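Local coordinates for protein phosphoacetylglucosamine mutase (Aspergillus lentulus, PDB 5OAW) that catalyses the interconversion of N-acetylglucosamine 6-phosphate and N-acetylglucosamine 1-phosphate, the magnesium-dependent phosphomutase step on the way to UDP-N-acetylglucosamine, at residues Arg459-Glu464 with Val513-Glu518; Ala466-Phe471 with Thr509-Arg514; Asp475-Leu480 with Phe503-Gly508. All coordinates share one frame; numbering follows the deposited sequence.

Contact 1 (Arg459-Glu464 with Val513-Glu518); sequences RLVRVE and VRVYAE. With 16G (2-acetamido-2-deoxy-6-O-phosphono-alpha-D-glucopyranose), chain D.
On the antiparallel strand pair of the C-terminal domain's three-stranded sheet, the Tyr516 ring meets the carbonyl of Arg459 obliquely, with Arg459 O 3.9 Å from Tyr516 CD1, and has Glu518 OE1 in its plane at the edge. The phenol OH donates to that carboxylate oxygen, with Tyr516 OH 2.5 Å from Glu518 OE1; Arg501 and the backbone N of Gly342 hold the same carboxylate from outside. The other flat group, the Arg514 guanidinium, presents its edge to the ligand phosphate, whose phosphorus lies in its plane. Arg514 NE donates to 16G O2P at 2.7 Å and 161°, while Arg514 NH2 reaches 16G O1P at 2.9 Å, a side-on grip that fixes the group's rotation.

In this sheet strand 458-463 lies at the border and 513-518 in the middle. The segment axes approach to 4.8 Å at 162°. Six backbone hydrogen bonds join three hydrogen-bonded pairs, Arg459 with Ala517, Val461 with Val515 and Val463 with Val513. Their side chains share the face on which helix 522-539 packs, Val463 and Val513 both touching Val536. There the Val461 and Val515 side chains lie side by side, pointing the same way, with Val461 CG1 3.9 Å from Val515 CB, and Val463 CG2 meets Val515 CG2 at 3.7 Å.

The non-hydrogen-bonded pairs, Leu460 with Tyr516 and Arg462 with Arg514, occupy the ligand-side face. With CG set beside its backbone N (chi1 -56°) and the chain extended to NE, Arg514 projects from the sheet to the phosphate, whereas Arg462 turns its NE to Glu510. Leu460 instead folds one branch back over the partner strand, placing its CD1 3.3 Å from Val515 O.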
loop_
_atom_site.group_PDB
_atom_site.type_symbol
_atom_site.label_atom_id
_atom_site.label_comp_id
_atom_site.label_asym_id
_atom_site.label_seq_id
_atom_site.Cartn_x
_atom_site.Cartn_y
_atom_site.Cartn_z
ATOM N N ARG A 459 20.423 10.226 -1.631
ATOM C CA ARG A 459 21.048 9.179 -0.830
ATOM C C ARG A 459 20.232 8.915 0.436
ATOM O O ARG A 459 19.799 9.848 1.118
ATOM C CB ARG A 459 22.472 9.610 -0.442
ATOM C CG ARG A 459 23.287 8.564 0.303
ATOM C CD ARG A 459 24.004 7.704 -0.699
ATOM N NE ARG A 459 25.273 7.205 -0.196
ATOM C CZ ARG A 459 26.300 6.869 -0.971
ATOM N NH1 ARG A 459 26.235 7.000 -2.297
ATOM N NH2 ARG A 459 27.402 6.400 -0.414
ATOM N N LEU A 460 20.037 7.639 0.739
ATOM C CA LEU A 460 19.375 7.213 1.949
ATOM C C LEU A 460 20.338 6.415 2.799
ATOM O O LEU A 460 21.002 5.506 2.310
ATOM C CB LEU A 460 18.114 6.393 1.620
ATOM C CG LEU A 460 17.258 5.925 2.806
ATOM C CD1 LEU A 460 16.638 7.114 3.551
ATOM C CD2 LEU A 460 16.178 4.963 2.324
ATOM N N VAL A 461 20.415 6.750 4.075
ATOM C CA VAL A 461 21.329 6.054 4.955
ATOM C C VAL A 461 20.596 5.637 6.222
ATOM O O VAL A 461 19.657 6.308 6.670
ATOM C CB VAL A 461 22.743 6.780 5.104
ATOM C CG1 VAL A 461 22.695 8.291 4.858
ATOM C CG2 VAL A 461 23.492 6.430 6.394
ATOM N N ARG A 462 20.995 4.484 6.744
ATOM C CA ARG A 462 20.426 3.890 7.932
ATOM C C ARG A 462 21.440 4.167 9.017
ATOM O O ARG A 462 22.586 3.778 8.888
ATOM C CB ARG A 462 20.217 2.376 7.714
ATOM C CG ARG A 462 19.758 1.610 8.949
ATOM C CD ARG A 462 19.880 0.097 8.771
ATOM N NE ARG A 462 19.167 -0.665 9.814
ATOM C CZ ARG A 462 19.623 -0.929 11.044
ATOM N NH1 ARG A 462 20.814 -0.498 11.453
ATOM N NH2 ARG A 462 18.879 -1.631 11.882
ATOM N N VAL A 463 21.030 4.846 10.077
ATOM C CA VAL A 463 21.980 5.291 11.097
ATOM C C VAL A 463 21.615 4.688 12.439
ATOM O O VAL A 463 20.713 5.160 13.131
ATOM C CB VAL A 463 22.086 6.845 11.191
ATOM C CG1 VAL A 463 23.198 7.251 12.154
ATOM C CG2 VAL A 463 22.326 7.468 9.818
ATOM N N GLU A 464 22.331 3.635 12.801
ATOM C CA GLU A 464 22.135 2.993 14.088
ATOM C C GLU A 464 22.585 3.928 15.196
ATOM O O GLU A 464 23.706 4.447 15.182
ATOM C CB GLU A 464 22.895 1.679 14.151
ATOM C CG GLU A 464 22.244 0.600 14.998
ATOM C CD GLU A 464 22.986 -0.719 14.887
ATOM O OE1 GLU A 464 22.387 -1.706 14.413
ATOM O OE2 GLU A 464 24.183 -0.762 15.254
ATOM N N VAL A 513 17.835 5.699 13.121
ATOM C CA VAL A 513 17.307 6.878 12.424
ATOM C C VAL A 513 17.701 6.818 10.949
ATOM O O VAL A 513 18.768 6.309 10.594
ATOM C CB VAL A 513 17.560 8.275 13.129
ATOM C CG1 VAL A 513 18.330 8.177 14.440
ATOM C CG2 VAL A 513 18.164 9.321 12.192
ATOM N N ARG A 514 16.798 7.287 10.097
ATOM C CA ARG A 514 17.049 7.362 8.678
ATOM C C ARG A 514 17.396 8.788 8.308
ATOM O O ARG A 514 16.726 9.728 8.750
ATOM C CB ARG A 514 15.817 6.959 7.892
ATOM C CG ARG A 514 15.252 5.594 8.192
ATOM C CD ARG A 514 14.345 5.202 7.030
ATOM N NE ARG A 514 13.618 3.961 7.268
ATOM C CZ ARG A 514 14.144 2.736 7.199
ATOM N NH1 ARG A 514 15.434 2.549 6.911
ATOM N NH2 ARG A 514 13.368 1.687 7.440
ATOM N N VAL A 515 18.431 8.919 7.473
ATOM C CA VAL A 515 18.831 10.170 6.845
ATOM C C VAL A 515 18.562 10.054 5.356
ATOM O O VAL A 515 18.975 9.082 4.702
ATOM C CB VAL A 515 20.345 10.440 7.058
ATOM C CG1 VAL A 515 20.797 11.696 6.318
ATOM C CG2 VAL A 515 20.680 10.500 8.542
ATOM N N TYR A 516 17.875 11.051 4.822
ATOM C CA TYR A 516 17.766 11.215 3.384
ATOM C C TYR A 516 18.409 12.534 3.012
ATOM O O TYR A 516 18.259 13.518 3.731
ATOM C CB TYR A 516 16.299 11.195 2.948
ATOM C CG TYR A 516 16.056 11.604 1.511
ATOM C CD1 TYR A 516 16.021 10.649 0.495
ATOM C CD2 TYR A 516 15.833 12.940 1.167
ATOM C CE1 TYR A 516 15.775 11.018 -0.823
ATOM C CE2 TYR A 516 15.602 13.322 -0.147
ATOM C CZ TYR A 516 15.583 12.355 -1.137
ATOM O OH TYR A 516 15.359 12.710 -2.447
ATOM N N ALA A 517 19.109 12.552 1.876
ATOM C CA ALA A 517 19.623 13.789 1.317
ATOM C C ALA A 517 19.573 13.798 -0.197
ATOM O O ALA A 517 19.741 12.767 -0.845
ATOM C CB ALA A 517 21.040 14.053 1.801
ATOM N N GLU A 518 19.367 14.979 -0.746
ATOM C CA GLU A 518 19.403 15.189 -2.179
ATOM C C GLU A 518 20.108 16.509 -2.448
ATOM O O GLU A 518 20.063 17.441 -1.623
ATOM C CB GLU A 518 17.977 15.189 -2.794
ATOM C CG GLU A 518 17.071 16.345 -2.347
ATOM C CD GLU A 518 15.609 16.224 -2.778
ATOM O OE1 GLU A 518 15.121 15.118 -3.105
ATOM O OE2 GLU A 518 14.921 17.257 -2.761
HETATM C C1 16G D . 5.395 1.149 7.174
HETATM C C2 16G D . 4.267 1.920 6.444
HETATM C C3 16G D . 4.774 2.666 5.209
HETATM C C4 16G D . 6.041 3.475 5.522
HETATM C C5 16G D . 7.115 2.629 6.208
HETATM C C6 16G D . 8.187 3.561 6.693
HETATM C C7 16G D . 1.923 1.155 6.437
HETATM C C8 16G D . 0.976 0.017 6.010
HETATM N N2 16G D . 3.198 0.972 6.086
HETATM O O1 16G D . 5.764 -0.025 6.445
HETATM O O3 16G D . 3.781 3.596 4.779
HETATM O O4 16G D . 6.547 3.987 4.316
HETATM O O5 16G D . 6.607 1.939 7.398
HETATM O O6 16G D . 9.136 2.831 7.424
HETATM O O7 16G D . 1.507 2.168 7.013
HETATM P P 16G D . 10.080 3.575 8.435
HETATM O O1P 16G D . 11.045 2.446 8.961
HETATM O O2P 16G D . 10.979 4.571 7.502
HETATM O O3P 16G D . 9.379 4.270 9.563
#

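Contact 2 (Ala466-Phe471 with Thr509-Arg514); sequences AERSIF and TEDAVR. Unlike the reference sequence in segment 466-471: Glu467 (reference Asp). With 16G (2-acetamido-2-deoxy-6-O-phosphono-alpha-D-glucopyranose), chain D.
Phe471 offers one ring face to Val513, whose CG1 sits over the middle of the ring, 3.7 Å from the centroid and 9° off the normal: a CH-pi contact. All six ring carbons lie at similar distances from that methyl. Nearby, Arg468 reaches over the turn that leads into strand 513-518. Its CG sits between the backbone N and the carbonyl carbon and the chain then runs extended to NE, which carries the guanidinium over Glu510. Arg468 NH1 and Asp511 OD1, 3.1 Å apart, form a salt bridge whose hydrogen bond is weak at 130°; the guanidinium and carboxylate planes are 63° apart. One guanidinium face lies against the backbone at Glu510 and Asp511, and Arg468 CD comes to 3.4 Å from Ala512 N.

The firmer polar partner of Arg468 is the carbonyl of Ser507, which accepts from NE. Phe471 is backed by Pro483 and by Val536 of helix 522-539, and the backbone bond from Phe471 N to Arg468 O spans the 3-10 segment 468-470.

Earlier in the same loop, Thr509 OG1 donates to 16G O1P at 2.7 Å. Glu510 OE1 makes a weak salt bridge with Arg514 NH2, at 3.3 Å. The chemistry thus divides in two: an arginine laid against the backbone of Glu510 and Asp511, and a hydroxyl and a carboxylate at the phosphate end, where the geometry is consistent with Glu510 orienting Arg514.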
loop_
_atom_site.group_PDB
_atom_site.type_symbol
_atom_site.label_atom_id
_atom_site.label_comp_id
_atom_site.label_asym_id
_atom_site.label_seq_id
_atom_site.Cartn_x
_atom_site.Cartn_y
_atom_site.Cartn_z
ATOM N N ALA A 466 21.636 4.412 19.718
ATOM C CA ALA A 466 20.867 3.935 20.859
ATOM C C ALA A 466 20.699 5.133 21.793
ATOM O O ALA A 466 21.699 5.677 22.268
ATOM C CB ALA A 466 21.559 2.762 21.549
ATOM N N GLU A 467 19.465 5.600 22.012
ATOM C CA GLU A 467 18.252 5.084 21.368
ATOM C C GLU A 467 17.553 6.160 20.513
ATOM O O GLU A 467 17.708 7.370 20.744
ATOM C CB GLU A 467 17.303 4.433 22.407
ATOM C CG GLU A 467 16.144 5.280 22.945
ATOM C CD GLU A 467 16.543 6.290 24.016
ATOM O OE1 GLU A 467 17.168 7.318 23.685
ATOM O OE2 GLU A 467 16.206 6.070 25.198
ATOM N N ARG A 468 16.774 5.695 19.537
ATOM C CA ARG A 468 16.173 6.549 18.509
ATOM C C ARG A 468 14.980 7.399 18.964
ATOM O O ARG A 468 14.584 8.330 18.255
ATOM C CB ARG A 468 15.805 5.706 17.280
ATOM C CG ARG A 468 14.658 4.734 17.490
ATOM C CD ARG A 468 14.625 3.735 16.354
ATOM N NE ARG A 468 13.333 3.075 16.192
ATOM C CZ ARG A 468 12.870 2.094 16.966
ATOM N NH1 ARG A 468 13.572 1.650 18.003
ATOM N NH2 ARG A 468 11.687 1.559 16.708
ATOM N N SER A 469 14.428 7.080 20.138
ATOM C CA SER A 469 13.258 7.776 20.700
ATOM C C SER A 469 13.494 9.256 21.012
ATOM O O SER A 469 12.529 10.020 21.127
ATOM C CB SER A 469 12.741 7.056 21.947
ATOM O OG SER A 469 13.595 7.301 23.048
ATOM N N ILE A 470 14.762 9.659 21.147
ATOM C CA ILE A 470 15.114 11.083 21.329
ATOM C C ILE A 470 14.942 11.918 20.043
ATOM O O ILE A 470 14.937 13.152 20.088
ATOM C CB ILE A 470 16.523 11.273 21.957
ATOM C CG1 ILE A 470 17.647 10.958 20.949
ATOM C CG2 ILE A 470 16.644 10.469 23.253
ATOM C CD1 ILE A 470 19.042 11.435 21.338
ATOM N N PHE A 471 14.806 11.233 18.904
ATOM C CA PHE A 471 14.564 11.869 17.605
ATOM C C PHE A 471 13.051 12.015 17.388
ATOM O O PHE A 471 12.345 11.047 17.026
ATOM C CB PHE A 471 15.254 11.089 16.474
ATOM C CG PHE A 471 16.762 11.109 16.553
ATOM C CD1 PHE A 471 17.449 10.255 17.435
ATOM C CD2 PHE A 471 17.502 11.968 15.736
ATOM C CE1 PHE A 471 18.843 10.272 17.516
ATOM C CE2 PHE A 471 18.893 11.986 15.809
ATOM C CZ PHE A 471 19.565 11.140 16.699
ATOM N N THR A 509 9.855 1.056 11.829
ATOM C CA THR A 509 9.945 -0.392 11.600
ATOM C C THR A 509 11.307 -1.050 11.920
ATOM O O THR A 509 11.393 -2.286 11.991
ATOM C CB THR A 509 9.499 -0.762 10.163
ATOM O OG1 THR A 509 10.413 -0.211 9.209
ATOM C CG2 THR A 509 8.066 -0.265 9.869
ATOM N N GLU A 510 12.345 -0.224 12.117
ATOM C CA GLU A 510 13.753 -0.649 12.278
ATOM C C GLU A 510 14.341 0.113 13.475
ATOM O O GLU A 510 13.797 1.151 13.857
ATOM C CB GLU A 510 14.528 -0.308 10.993
ATOM C CG GLU A 510 15.540 -1.331 10.484
ATOM C CD GLU A 510 15.668 -1.310 8.964
ATOM O OE1 GLU A 510 14.629 -1.295 8.277
ATOM O OE2 GLU A 510 16.799 -1.312 8.435
ATOM N N ASP A 511 15.435 -0.385 14.064
ATOM C CA ASP A 511 16.078 0.294 15.218
ATOM C C ASP A 511 17.242 1.216 14.806
ATOM O O ASP A 511 18.422 0.917 15.055
ATOM C CB ASP A 511 16.497 -0.710 16.313
ATOM C CG ASP A 511 16.923 -0.025 17.629
ATOM O OD1 ASP A 511 16.669 1.186 17.833
ATOM O OD2 ASP A 511 17.528 -0.711 18.477
ATOM N N ALA A 512 16.877 2.345 14.191
ATOM C CA ALA A 512 17.811 3.317 13.609
ATOM C C ALA A 512 17.083 4.609 13.271
ATOM O O ALA A 512 15.848 4.619 13.158
ATOM C CB ALA A 512 18.442 2.746 12.342
ATOM N N VAL A 513 17.835 5.699 13.121
ATOM C CA VAL A 513 17.307 6.878 12.424
ATOM C C VAL A 513 17.701 6.818 10.949
ATOM O O VAL A 513 18.768 6.309 10.594
ATOM C CB VAL A 513 17.560 8.275 13.129
ATOM C CG1 VAL A 513 18.330 8.177 14.440
ATOM C CG2 VAL A 513 18.164 9.321 12.192
ATOM N N ARG A 514 16.798 7.287 10.097
ATOM C CA ARG A 514 17.049 7.362 8.678
ATOM C C ARG A 514 17.396 8.788 8.308
ATOM O O ARG A 514 16.726 9.728 8.750
ATOM C CB ARG A 514 15.817 6.959 7.892
ATOM C CG ARG A 514 15.252 5.594 8.192
ATOM C CD ARG A 514 14.345 5.202 7.030
ATOM N NE ARG A 514 13.618 3.961 7.268
ATOM C CZ ARG A 514 14.144 2.736 7.199
ATOM N NH1 ARG A 514 15.434 2.549 6.911
ATOM N NH2 ARG A 514 13.368 1.687 7.440
HETATM C C1 16G D . 5.395 1.149 7.174
HETATM C C2 16G D . 4.267 1.920 6.444
HETATM C C3 16G D . 4.774 2.666 5.209
HETATM C C4 16G D . 6.041 3.475 5.522
HETATM C C5 16G D . 7.115 2.629 6.208
HETATM C C6 16G D . 8.187 3.561 6.693
HETATM C C7 16G D . 1.923 1.155 6.437
HETATM C C8 16G D . 0.976 0.017 6.010
HETATM N N2 16G D . 3.198 0.972 6.086
HETATM O O1 16G D . 5.764 -0.025 6.445
HETATM O O3 16G D . 3.781 3.596 4.779
HETATM O O4 16G D . 6.547 3.987 4.316
HETATM O O5 16G D . 6.607 1.939 7.398
HETATM O O6 16G D . 9.136 2.831 7.424
HETATM O O7 16G D . 1.507 2.168 7.013
HETATM P P 16G D . 10.080 3.575 8.435
HETATM O O1P 16G D . 11.045 2.446 8.961
HETATM O O2P 16G D . 10.979 4.571 7.502
HETATM O O3P 16G D . 9.379 4.270 9.563
#

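Contact 3 (Asp475-Leu480 with Phe503-Gly508); sequences DAERKL and FARASG. With 16G (2-acetamido-2-deoxy-6-O-phosphono-alpha-D-glucopyranose), chain D.
Strand 501-506, which leads into the phosphate-binding loop of the C-terminal domain, meets the type I' beta turn Asp475-Arg478. Arg505 NE donates to Glu477 OE2 at 2.9 Å and 176°, almost straight. The oxygen lies in the guanidinium plane, yet the donor arrives from above the carboxylate, the two planes being 84° apart. The arginine chain bends at chi3 (-73°), which turns the remaining edge to the ligand: NH1 donates to 16G O2P at 2.8 Å, and NH2 to 16G O3P at 2.7 Å. A water 2.9 Å from Glu477 OE2 donates to it and accepts weakly from Arg505 NH2.

Glu477 OE1 also accepts from Thr361 N, and Arg505 NH1 is hydrogen-bonded to Tyr339 OH, so both partners are held at a second point. Arg478 secures the turn itself, its NE 2.9 Å from Asp475 O and its NH2 bonded to Asp475 OD2. On the hydrophobic side Leu480 CD2 packs on Ala504 CB at 4.1 Å.

Gly508 N adds a bond to 16G O3P at 2.8 Å. An arginine at the strand end, then after one residue a serine and glycine in the loop, gripping phosphate with side chains and backbone N-H, is the arrangement characteristic of phosphohexomutase phosphate-binding loops.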
loop_
_atom_site.group_PDB
_atom_site.type_symbol
_atom_site.label_atom_id
_atom_site.label_comp_id
_atom_site.label_asym_id
_atom_site.label_seq_id
_atom_site.Cartn_x
_atom_site.Cartn_y
_atom_site.Cartn_z
ATOM N N ASP A 475 6.290 18.814 11.319
ATOM C CA ASP A 475 6.179 19.410 9.965
ATOM C C ASP A 475 6.356 18.347 8.849
ATOM O O ASP A 475 7.228 18.455 7.975
ATOM C CB ASP A 475 7.095 20.646 9.841
ATOM C CG ASP A 475 7.179 21.203 8.432
ATOM O OD1 ASP A 475 8.306 21.558 8.009
ATOM O OD2 ASP A 475 6.154 21.268 7.724
ATOM N N ALA A 476 5.500 17.319 8.905
ATOM C CA ALA A 476 5.572 16.121 8.033
ATOM C C ALA A 476 6.924 15.392 8.143
ATOM O O ALA A 476 7.500 14.953 7.136
ATOM C CB ALA A 476 5.238 16.469 6.586
ATOM N N GLU A 477 7.403 15.277 9.387
ATOM C CA GLU A 477 8.682 14.653 9.726
ATOM C C GLU A 477 9.937 15.313 9.093
ATOM O O GLU A 477 11.029 14.734 9.102
ATOM C CB GLU A 477 8.621 13.146 9.461
ATOM C CG GLU A 477 7.830 12.379 10.504
ATOM C CD GLU A 477 7.603 10.934 10.123
ATOM O OE1 GLU A 477 6.950 10.673 9.089
ATOM O OE2 GLU A 477 8.073 10.051 10.868
ATOM N N ARG A 478 9.774 16.528 8.570
ATOM C CA ARG A 478 10.851 17.239 7.898
ATOM C C ARG A 478 11.661 18.126 8.852
ATOM O O ARG A 478 12.602 18.790 8.437
ATOM C CB ARG A 478 10.296 18.054 6.735
ATOM C CG ARG A 478 9.512 17.232 5.728
ATOM C CD ARG A 478 8.877 18.087 4.648
ATOM N NE ARG A 478 7.810 18.945 5.170
ATOM C CZ ARG A 478 7.059 19.741 4.417
ATOM N NH1 ARG A 478 7.236 19.788 3.098
ATOM N NH2 ARG A 478 6.117 20.488 4.985
ATOM N N LYS A 479 11.297 18.124 10.131
ATOM C CA LYS A 479 12.000 18.900 11.134
ATOM C C LYS A 479 12.065 18.147 12.429
ATOM O O LYS A 479 11.083 17.534 12.845
ATOM C CB LYS A 479 11.324 20.254 11.352
ATOM C CG LYS A 479 11.806 21.349 10.410
ATOM C CD LYS A 479 10.740 22.422 10.230
ATOM C CE LYS A 479 11.269 23.658 9.529
ATOM N NZ LYS A 479 11.799 23.411 8.167
ATOM N N LEU A 480 13.235 18.207 13.060
ATOM C CA LEU A 480 13.479 17.630 14.371
ATOM C C LEU A 480 13.352 18.695 15.462
ATOM O O LEU A 480 14.063 19.710 15.434
ATOM C CB LEU A 480 14.871 17.010 14.395
ATOM C CG LEU A 480 15.220 15.513 14.311
ATOM C CD1 LEU A 480 14.073 14.545 14.070
ATOM C CD2 LEU A 480 16.352 15.331 13.310
ATOM N N PHE A 503 16.900 15.476 5.629
ATOM C CA PHE A 503 16.116 15.378 6.867
ATOM C C PHE A 503 16.364 14.021 7.508
ATOM O O PHE A 503 16.669 13.044 6.805
ATOM C CB PHE A 503 14.602 15.630 6.622
ATOM C CG PHE A 503 13.889 14.477 5.954
ATOM C CD1 PHE A 503 13.220 13.509 6.725
ATOM C CD2 PHE A 503 13.925 14.324 4.556
ATOM C CE1 PHE A 503 12.587 12.427 6.107
ATOM C CE2 PHE A 503 13.298 13.237 3.946
ATOM C CZ PHE A 503 12.623 12.297 4.720
ATOM N N ALA A 504 16.202 13.964 8.825
ATOM C CA ALA A 504 16.441 12.750 9.579
ATOM C C ALA A 504 15.272 12.439 10.500
ATOM O O ALA A 504 14.755 13.323 11.186
ATOM C CB ALA A 504 17.731 12.877 10.385
ATOM N N ARG A 505 14.867 11.173 10.533
ATOM C CA ARG A 505 13.756 10.734 11.383
ATOM C C ARG A 505 14.002 9.346 11.892
ATOM O O ARG A 505 14.621 8.531 11.196
ATOM C CB ARG A 505 12.428 10.766 10.615
ATOM C CG ARG A 505 12.479 10.090 9.255
ATOM C CD ARG A 505 11.113 10.060 8.576
ATOM N NE ARG A 505 10.197 9.102 9.191
ATOM C CZ ARG A 505 10.243 7.782 9.023
ATOM N NH1 ARG A 505 11.162 7.218 8.241
ATOM N NH2 ARG A 505 9.353 7.016 9.643
ATOM N N ALA A 506 13.497 9.070 13.095
ATOM C CA ALA A 506 13.483 7.705 13.634
ATOM C C ALA A 506 12.653 6.823 12.719
ATOM O O ALA A 506 11.610 7.247 12.208
ATOM C CB ALA A 506 12.906 7.684 15.036
ATOM N N SER A 507 13.142 5.616 12.485
ATOM C CA SER A 507 12.362 4.590 11.807
ATOM C C SER A 507 11.290 4.075 12.755
ATOM O O SER A 507 11.538 3.927 13.945
ATOM C CB SER A 507 13.261 3.435 11.360
ATOM O OG SER A 507 12.508 2.352 10.843
ATOM N N GLY A 508 10.102 3.815 12.212
ATOM C CA GLY A 508 9.052 3.084 12.924
ATOM C C GLY A 508 9.249 1.570 12.900
ATOM O O GLY A 508 8.876 0.878 13.850
HETATM C C1 16G D . 5.395 1.149 7.174
HETATM C C2 16G D . 4.267 1.920 6.444
HETATM C C3 16G D . 4.774 2.666 5.209
HETATM C C4 16G D . 6.041 3.475 5.522
HETATM C C5 16G D . 7.115 2.629 6.208
HETATM C C6 16G D . 8.187 3.561 6.693
HETATM C C7 16G D . 1.923 1.155 6.437
HETATM C C8 16G D . 0.976 0.017 6.010
HETATM N N2 16G D . 3.198 0.972 6.086
HETATM O O1 16G D . 5.764 -0.025 6.445
HETATM O O3 16G D . 3.781 3.596 4.779
HETATM O O4 16G D . 6.547 3.987 4.316
HETATM O O5 16G D . 6.607 1.939 7.398
HETATM O O6 16G D . 9.136 2.831 7.424
HETATM O O7 16G D . 1.507 2.168 7.013
HETATM P P 16G D . 10.080 3.575 8.435
HETATM O O1P 16G D . 11.045 2.446 8.961
HETATM O O2P 16G D . 10.979 4.571 7.502
HETATM O O3P 16G D . 9.379 4.270 9.563
HETATM O O HOH W 1 6.814 7.623 11.882
#

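In the fold
All three contacts belong to the C-terminal domain, with each pair of centres about 11 Å apart. Along the chain, contact 3 is nested inside the loops closed by contacts 1 and 2, and those two share Val513 and Arg514 on strand 513-518. That strand lies between 458-463 and 501-506 in one antiparallel sheet, so contact 1 forms one side of it and contact 3 adjoins the other; a probable bond Arg514 N to Arg505 O joins contact 3 to both others, and Ala512 O to Ser507 N probably joins contacts 2 and 3. Arg462 with Glu510 ties contact 1 to contact 2. All three touch 16G, so sheet and loops together present one phosphate pocket.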